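PDB 6GQ8: NEQ011 from Nanoarchaeum equitans Kin4-M, which probably reduces superoxide at a mononuclear non-haem iron centre. Local coordinates for residues L85-A93 / G101-L109. Residues are numbered along the deposited sequence; the frame is centred on the assembly and turned at random.
Sequences LEGKGKLIA and GLWKTEKEL
Leu-91 N donates to Lys-107 O at 2.7 Å, one of the backbone bonds that zip strands 89-97 and 101-108 into an antiparallel beta hairpin. Lys-107 N returns a bond to Leu-91 O, and Ala-93 and Thr-105 form a second such pair.

On the face bearing Lys-90, Ile-92 and Glu-106, two lysines hold the Glu-106 carboxylate. Lys-90 NZ reaches Glu-106 OE1 from across the hairpin at 2.8 Å, coming in from above the carboxylate plane, while Lys-104 NZ, from Glu-106's own strand, bonds OE2 on its anti side, 30° out of the carboxylate plane. The Lys-90 chain starts between its backbone N and carbonyl carbon (chi1 59°) and then runs fully extended, which carries NZ over the sheet to the acid. With an alanine in place of Lys-90, Glu-106 OE1 would probably lose its cross-strand charge partner, and the carboxylate would be freer to turn. Ile-92 lies beside Glu-106, its CG1 3.9 Å from Glu-106 CG, and its CG2 meets the aliphatic part of Lys-104; Met-1 of a second subunit also packs on Ile-92.

The face bearing Leu-91 and Ala-93 turns inward to strand 12-19. Near the start of strand 101-108, Trp-103 stacks on the iron ligand His-10, so the hairpin extends from the metal site to the C-terminus.

There Leu-109 packs against the loop 85-88 that leads into strand 89-97: its CD2 lies 3.9 Å from Leu-85 CD1, and its CD1 is 4.1 Å from Leu-91 CD1, with Phe-50 alongside. Leu-109 N gives Gly-89 O a nearly straight 2.7 Å bond (174° at the hydrogen), and a water accepts from Gly-89 N and donates to Leu-109 O at 2.6 Å.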
# COMPACT_ATOMS: atom_id res chain seq x y z
N LEU A 85 21.27 -4.31 -3.72
CA LEU A 85 21.67 -3.19 -2.88
C LEU A 85 23.13 -2.86 -3.14
O LEU A 85 23.99 -3.75 -3.07
CB LEU A 85 21.45 -3.50 -1.40
CG LEU A 85 20.04 -3.93 -1.01
CD1 LEU A 85 19.97 -4.32 0.45
CD2 LEU A 85 19.05 -2.82 -1.32
N GLU A 86 23.41 -1.59 -3.42
CA GLU A 86 24.76 -1.15 -3.73
C GLU A 86 25.40 -0.53 -2.50
O GLU A 86 24.81 0.34 -1.85
CB GLU A 86 24.76 -0.13 -4.88
CG GLU A 86 26.15 0.27 -5.34
CD GLU A 86 26.13 1.33 -6.43
OE1 GLU A 86 25.68 2.47 -6.15
OE2 GLU A 86 26.54 1.03 -7.56
N GLY A 87 26.60 -1.00 -2.17
CA GLY A 87 27.36 -0.44 -1.08
C GLY A 87 26.97 -1.02 0.26
O GLY A 87 26.13 -1.92 0.38
N LYS A 88 27.61 -0.50 1.30
CA LYS A 88 27.32 -0.91 2.66
C LYS A 88 26.35 0.06 3.32
O LYS A 88 26.20 1.22 2.90
CB LYS A 88 28.62 -1.00 3.47
CG LYS A 88 29.52 -2.13 3.00
CD LYS A 88 30.72 -2.33 3.91
CE LYS A 88 31.55 -3.52 3.46
NZ LYS A 88 32.78 -3.70 4.27
N GLY A 89 25.69 -0.42 4.37
CA GLY A 89 24.69 0.36 5.06
C GLY A 89 23.92 -0.53 6.01
O GLY A 89 24.40 -1.60 6.40
N LYS A 90 22.72 -0.09 6.37
CA LYS A 90 21.87 -0.85 7.27
C LYS A 90 20.46 -0.95 6.72
O LYS A 90 19.94 0.01 6.13
CB LYS A 90 21.84 -0.24 8.68
CG LYS A 90 21.33 1.19 8.74
CD LYS A 90 21.45 1.74 10.15
CE LYS A 90 20.93 3.16 10.24
NZ LYS A 90 21.03 3.69 11.64
N LEU A 91 19.85 -2.11 6.90
CA LEU A 91 18.44 -2.30 6.59
C LEU A 91 17.59 -1.85 7.77
O LEU A 91 17.96 -2.02 8.93
CB LEU A 91 18.15 -3.76 6.25
CG LEU A 91 18.74 -4.27 4.94
CD1 LEU A 91 18.46 -5.75 4.76
CD2 LEU A 91 18.17 -3.48 3.78
N ILE A 92 16.43 -1.27 7.46
CA ILE A 92 15.53 -0.75 8.48
C ILE A 92 14.15 -1.32 8.22
O ILE A 92 13.59 -1.14 7.13
CB ILE A 92 15.50 0.79 8.49
CG1 ILE A 92 16.90 1.36 8.70
CG2 ILE A 92 14.55 1.30 9.57
CD1 ILE A 92 17.00 2.86 8.52
N ALA A 93 13.61 -2.03 9.21
CA ALA A 93 12.27 -2.58 9.13
C ALA A 93 11.37 -1.84 10.11
O ALA A 93 11.74 -1.65 11.27
CB ALA A 93 12.26 -4.08 9.43
N GLY A 101 1.16 0.37 18.18
CA GLY A 101 1.93 1.37 17.47
C GLY A 101 2.98 0.78 16.55
O GLY A 101 2.85 -0.33 16.04
N LEU A 102 4.05 1.55 16.35
CA LEU A 102 5.09 1.25 15.38
C LEU A 102 6.37 0.80 16.07
O LEU A 102 6.71 1.28 17.16
CB LEU A 102 5.38 2.48 14.51
CG LEU A 102 4.20 2.96 13.67
CD1 LEU A 102 4.28 4.46 13.42
CD2 LEU A 102 4.17 2.21 12.35
N TRP A 103 7.08 -0.12 15.42
CA TRP A 103 8.30 -0.71 15.95
C TRP A 103 9.35 -0.77 14.86
O TRP A 103 9.03 -1.07 13.70
CB TRP A 103 8.03 -2.11 16.51
CG TRP A 103 7.00 -2.14 17.60
CD1 TRP A 103 5.65 -2.11 17.45
CD2 TRP A 103 7.25 -2.21 19.01
NE1 TRP A 103 5.04 -2.16 18.68
CE2 TRP A 103 6.00 -2.22 19.65
CE3 TRP A 103 8.41 -2.27 19.79
CZ2 TRP A 103 5.88 -2.28 21.04
CZ3 TRP A 103 8.29 -2.33 21.16
CH2 TRP A 103 7.03 -2.34 21.77
N LYS A 104 10.60 -0.50 15.23
CA LYS A 104 11.70 -0.40 14.28
C LYS A 104 12.82 -1.37 14.65
O LYS A 104 13.09 -1.60 15.83
CB LYS A 104 12.28 1.03 14.24
CG LYS A 104 13.35 1.23 13.18
CD LYS A 104 13.87 2.66 13.17
CE LYS A 104 14.92 2.86 14.26
NZ LYS A 104 15.71 4.11 14.07
N THR A 105 13.46 -1.93 13.63
CA THR A 105 14.66 -2.75 13.78
C THR A 105 15.64 -2.38 12.68
O THR A 105 15.25 -2.19 11.53
CB THR A 105 14.33 -4.25 13.72
OG1 THR A 105 13.51 -4.61 14.84
CG2 THR A 105 15.60 -5.09 13.74
N GLU A 106 16.92 -2.29 13.05
CA GLU A 106 17.99 -2.01 12.10
C GLU A 106 18.96 -3.18 12.07
O GLU A 106 19.22 -3.80 13.11
CB GLU A 106 18.73 -0.72 12.46
CG GLU A 106 17.87 0.54 12.41
CD GLU A 106 18.60 1.78 12.89
OE1 GLU A 106 19.80 1.68 13.23
OE2 GLU A 106 17.97 2.85 12.94
N LYS A 107 19.48 -3.49 10.89
CA LYS A 107 20.48 -4.54 10.74
C LYS A 107 21.51 -4.10 9.72
O LYS A 107 21.16 -3.72 8.60
CB LYS A 107 19.83 -5.85 10.31
CG LYS A 107 20.73 -7.07 10.41
CD LYS A 107 19.98 -8.33 10.03
CE LYS A 107 20.78 -9.57 10.38
NZ LYS A 107 21.10 -9.62 11.83
N GLU A 108 22.79 -4.17 10.10
CA GLU A 108 23.86 -3.81 9.19
C GLU A 108 23.95 -4.80 8.04
O GLU A 108 23.86 -6.02 8.23
CB GLU A 108 25.19 -3.75 9.94
CG GLU A 108 26.17 -2.73 9.38
CD GLU A 108 25.67 -1.31 9.55
OE1 GLU A 108 25.92 -0.48 8.65
OE2 GLU A 108 25.03 -1.02 10.59
N LEU A 109 24.13 -4.28 6.83
CA LEU A 109 24.18 -5.10 5.63
C LEU A 109 25.52 -5.82 5.51
O LEU A 109 26.58 -5.22 5.67
CB LEU A 109 23.92 -4.25 4.39
CG LEU A 109 23.61 -5.03 3.11
CD1 LEU A 109 22.32 -5.82 3.26
CD2 LEU A 109 23.54 -4.09 1.92
OXT LEU A 109 25.58 -7.02 5.23
O HOH W 1 26.96 -2.69 5.64